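Local coordinates for protein polyhedrin (PDB 5A9A) that forms the microcrystalline polyhedra, occlusion bodies that probably embed the particles of this insect cypovirus, and binds uridine triphosphate, at residues L129-D133 and W134-R138. Residues are numbered along the deposited sequence; the frame is centred on the assembly and turned at random.
Sequences LNHED and WRRAR
H131 lays one face of its imidazole under the aliphatic chain of R136. R136 CB sits 3.8 Å from the centroid of the H131 ring, almost on the ring normal, in a CH-pi contact. CD covers the same face farther along the extended chain, and the guanidinium, tilted 63° from the imidazole plane, brings NH1 down past the rim to 3.2 Å from H131 CE1. The same imidazole works at its edge: ND1 accepts a hydrogen bond from the D133 N-H in the ring plane, leaving the face to R136.

R135 grips the D133 carboxylate side-on in a salt bridge. R135 NE reaches D133 OD1 at 2.9 Å, R135 NH2 reaches D133 OD2 at 2.7 Å, and the two planar groups lie nearly coplanar. With CG anti to the nitrogen of its own residue (chi1 -170°), the carboxylate turns forward along the chain, where OD1 also takes the R135 backbone N-H on its anti lone pair. This is an Asx turn, leading into the short 3-10 segment 134-136 in the loop between strands 120-124 and 145-146; D133 O accepts R136 N at 2.9 Å in the same turn. The remaining R135 nitrogen, NH1, binds G236 O of the second subunit, and W134 NE1 binds N222 O there, placing this turn at a subunit interface.

N130 ties the two ends of this turn together: OD1 accepts R138 N at 3.1 Å on an in-plane lone pair, while ND2 gives a more bent bond to R138 O at 2.7 Å and another to E122 OE1. A primary amide suits this pairing because it offers acceptor and donor together. L129, buried, lays CD1 alongside W134 CB at 3.8 Å, an apolar contact that suits a branched aliphatic side chain.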
loop_
_atom_site.group_PDB
_atom_site.type_symbol
_atom_site.label_atom_id
_atom_site.label_comp_id
_atom_site.label_asym_id
_atom_site.label_seq_id
_atom_site.Cartn_x
_atom_site.Cartn_y
_atom_site.Cartn_z
ATOM N N LEU A 129 -1.943 17.640 -2.184
ATOM C CA LEU A 129 -1.981 18.058 -3.580
ATOM C C LEU A 129 -0.964 19.183 -3.777
ATOM O O LEU A 129 -0.610 19.871 -2.820
ATOM C CB LEU A 129 -3.381 18.550 -3.956
ATOM C CG LEU A 129 -4.525 17.534 -3.877
ATOM C CD1 LEU A 129 -5.872 18.243 -3.878
ATOM C CD2 LEU A 129 -4.452 16.527 -5.018
ATOM N N ASN A 130 -0.494 19.372 -5.008
ATOM C CA ASN A 130 0.494 20.411 -5.283
ATOM C C ASN A 130 -0.112 21.690 -5.861
ATOM O O ASN A 130 0.612 22.599 -6.271
ATOM C CB ASN A 130 1.606 19.889 -6.201
ATOM C CG ASN A 130 1.072 19.221 -7.451
ATOM O OD1 ASN A 130 0.058 19.635 -8.011
ATOM N ND2 ASN A 130 1.757 18.176 -7.894
ATOM N N HIS A 131 -1.438 21.756 -5.905
ATOM C CA HIS A 131 -2.114 23.021 -6.169
ATOM C C HIS A 131 -3.296 23.191 -5.223
ATOM O O HIS A 131 -3.846 22.218 -4.709
ATOM C CB HIS A 131 -2.576 23.132 -7.624
ATOM C CG HIS A 131 -2.823 24.545 -8.066
ATOM N ND1 HIS A 131 -3.993 25.215 -7.796
ATOM C CD2 HIS A 131 -2.038 25.416 -8.744
ATOM C CE1 HIS A 131 -3.926 26.437 -8.293
ATOM N NE2 HIS A 131 -2.749 26.585 -8.871
ATOM N N GLU A 132 -3.667 24.444 -4.998
ATOM C CA GLU A 132 -4.764 24.803 -4.110
ATOM C C GLU A 132 -6.086 24.158 -4.543
ATOM O O GLU A 132 -6.940 23.832 -3.717
ATOM C CB GLU A 132 -4.886 26.329 -4.091
ATOM C CG GLU A 132 -6.257 26.874 -3.758
ATOM C CD GLU A 132 -6.289 28.391 -3.817
ATOM O OE1 GLU A 132 -5.294 29.025 -3.403
ATOM O OE2 GLU A 132 -7.301 28.951 -4.291
ATOM N N ASP A 133 -6.232 23.972 -5.850
ATOM C CA ASP A 133 -7.436 23.413 -6.453
ATOM C C ASP A 133 -7.035 22.151 -7.208
ATOM O O ASP A 133 -6.171 22.200 -8.080
ATOM C CB ASP A 133 -8.045 24.432 -7.418
ATOM C CG ASP A 133 -9.419 24.030 -7.913
ATOM O OD1 ASP A 133 -9.573 22.899 -8.414
ATOM O OD2 ASP A 133 -10.350 24.854 -7.798
ATOM N N TRP A 134 -7.655 21.022 -6.876
ATOM C CA TRP A 134 -7.254 19.742 -7.460
ATOM C C TRP A 134 -7.339 19.756 -8.983
ATOM O O TRP A 134 -6.645 18.998 -9.662
ATOM C CB TRP A 134 -8.107 18.595 -6.906
ATOM C CG TRP A 134 -9.523 18.577 -7.400
ATOM C CD1 TRP A 134 -10.602 19.184 -6.824
ATOM C CD2 TRP A 134 -10.017 17.908 -8.570
ATOM N NE1 TRP A 134 -11.736 18.935 -7.562
ATOM C CE2 TRP A 134 -11.402 18.162 -8.643
ATOM C CE3 TRP A 134 -9.420 17.129 -9.567
ATOM C CZ2 TRP A 134 -12.202 17.660 -9.670
ATOM C CZ3 TRP A 134 -10.214 16.632 -10.588
ATOM C CH2 TRP A 134 -11.592 16.898 -10.630
ATOM N N ARG A 135 -8.189 20.624 -9.520
ATOM C CA ARG A 135 -8.401 20.677 -10.962
ATOM C C ARG A 135 -7.205 21.278 -11.701
ATOM O O ARG A 135 -7.141 21.217 -12.931
ATOM C CB ARG A 135 -9.685 21.448 -11.283
ATOM C CG ARG A 135 -10.946 20.745 -10.784
ATOM C CD ARG A 135 -12.175 21.643 -10.845
ATOM N NE ARG A 135 -12.067 22.780 -9.935
ATOM C CZ ARG A 135 -13.033 23.671 -9.727
ATOM N NH1 ARG A 135 -14.194 23.561 -10.359
ATOM N NH2 ARG A 135 -12.837 24.673 -8.881
ATOM N N ARG A 136 -6.262 21.854 -10.955
ATOM C CA ARG A 136 -5.009 22.331 -11.540
ATOM C C ARG A 136 -3.813 21.546 -11.010
ATOM O O ARG A 136 -2.664 21.856 -11.330
ATOM C CB ARG A 136 -4.784 23.813 -11.243
ATOM C CG ARG A 136 -5.817 24.756 -11.826
ATOM C CD ARG A 136 -5.296 26.184 -11.789
ATOM N NE ARG A 136 -6.356 27.178 -11.930
ATOM C CZ ARG A 136 -6.930 27.812 -10.912
ATOM N NH1 ARG A 136 -6.555 27.559 -9.666
ATOM N NH2 ARG A 136 -7.884 28.705 -11.137
ATOM N N ALA A 137 -4.080 20.538 -10.188
ATOM C CA ALA A 137 -3.009 19.739 -9.606
ATOM C C ALA A 137 -2.540 18.678 -10.596
ATOM O O ALA A 137 -3.295 18.246 -11.466
ATOM C CB ALA A 137 -3.475 19.092 -8.316
ATOM N N ARG A 138 -1.282 18.275 -10.464
ATOM C CA ARG A 138 -0.708 17.244 -11.320
ATOM C C ARG A 138 0.087 16.254 -10.474
ATOM O O ARG A 138 0.189 16.404 -9.254
ATOM C CB ARG A 138 0.207 17.866 -12.384
ATOM C CG ARG A 138 -0.522 18.476 -13.579
ATOM C CD ARG A 138 -1.003 19.895 -13.307
ATOM N NE ARG A 138 -1.633 20.486 -14.487
ATOM C CZ ARG A 138 -2.915 20.345 -14.808
ATOM N NH1 ARG A 138 -3.728 19.631 -14.035
ATOM N NH2 ARG A 138 -3.392 20.925 -15.902
HETATM O O HOH W 1 -1.041 17.060 -6.736
HETATM O O HOH W 2 -9.238 21.347 -4.339
#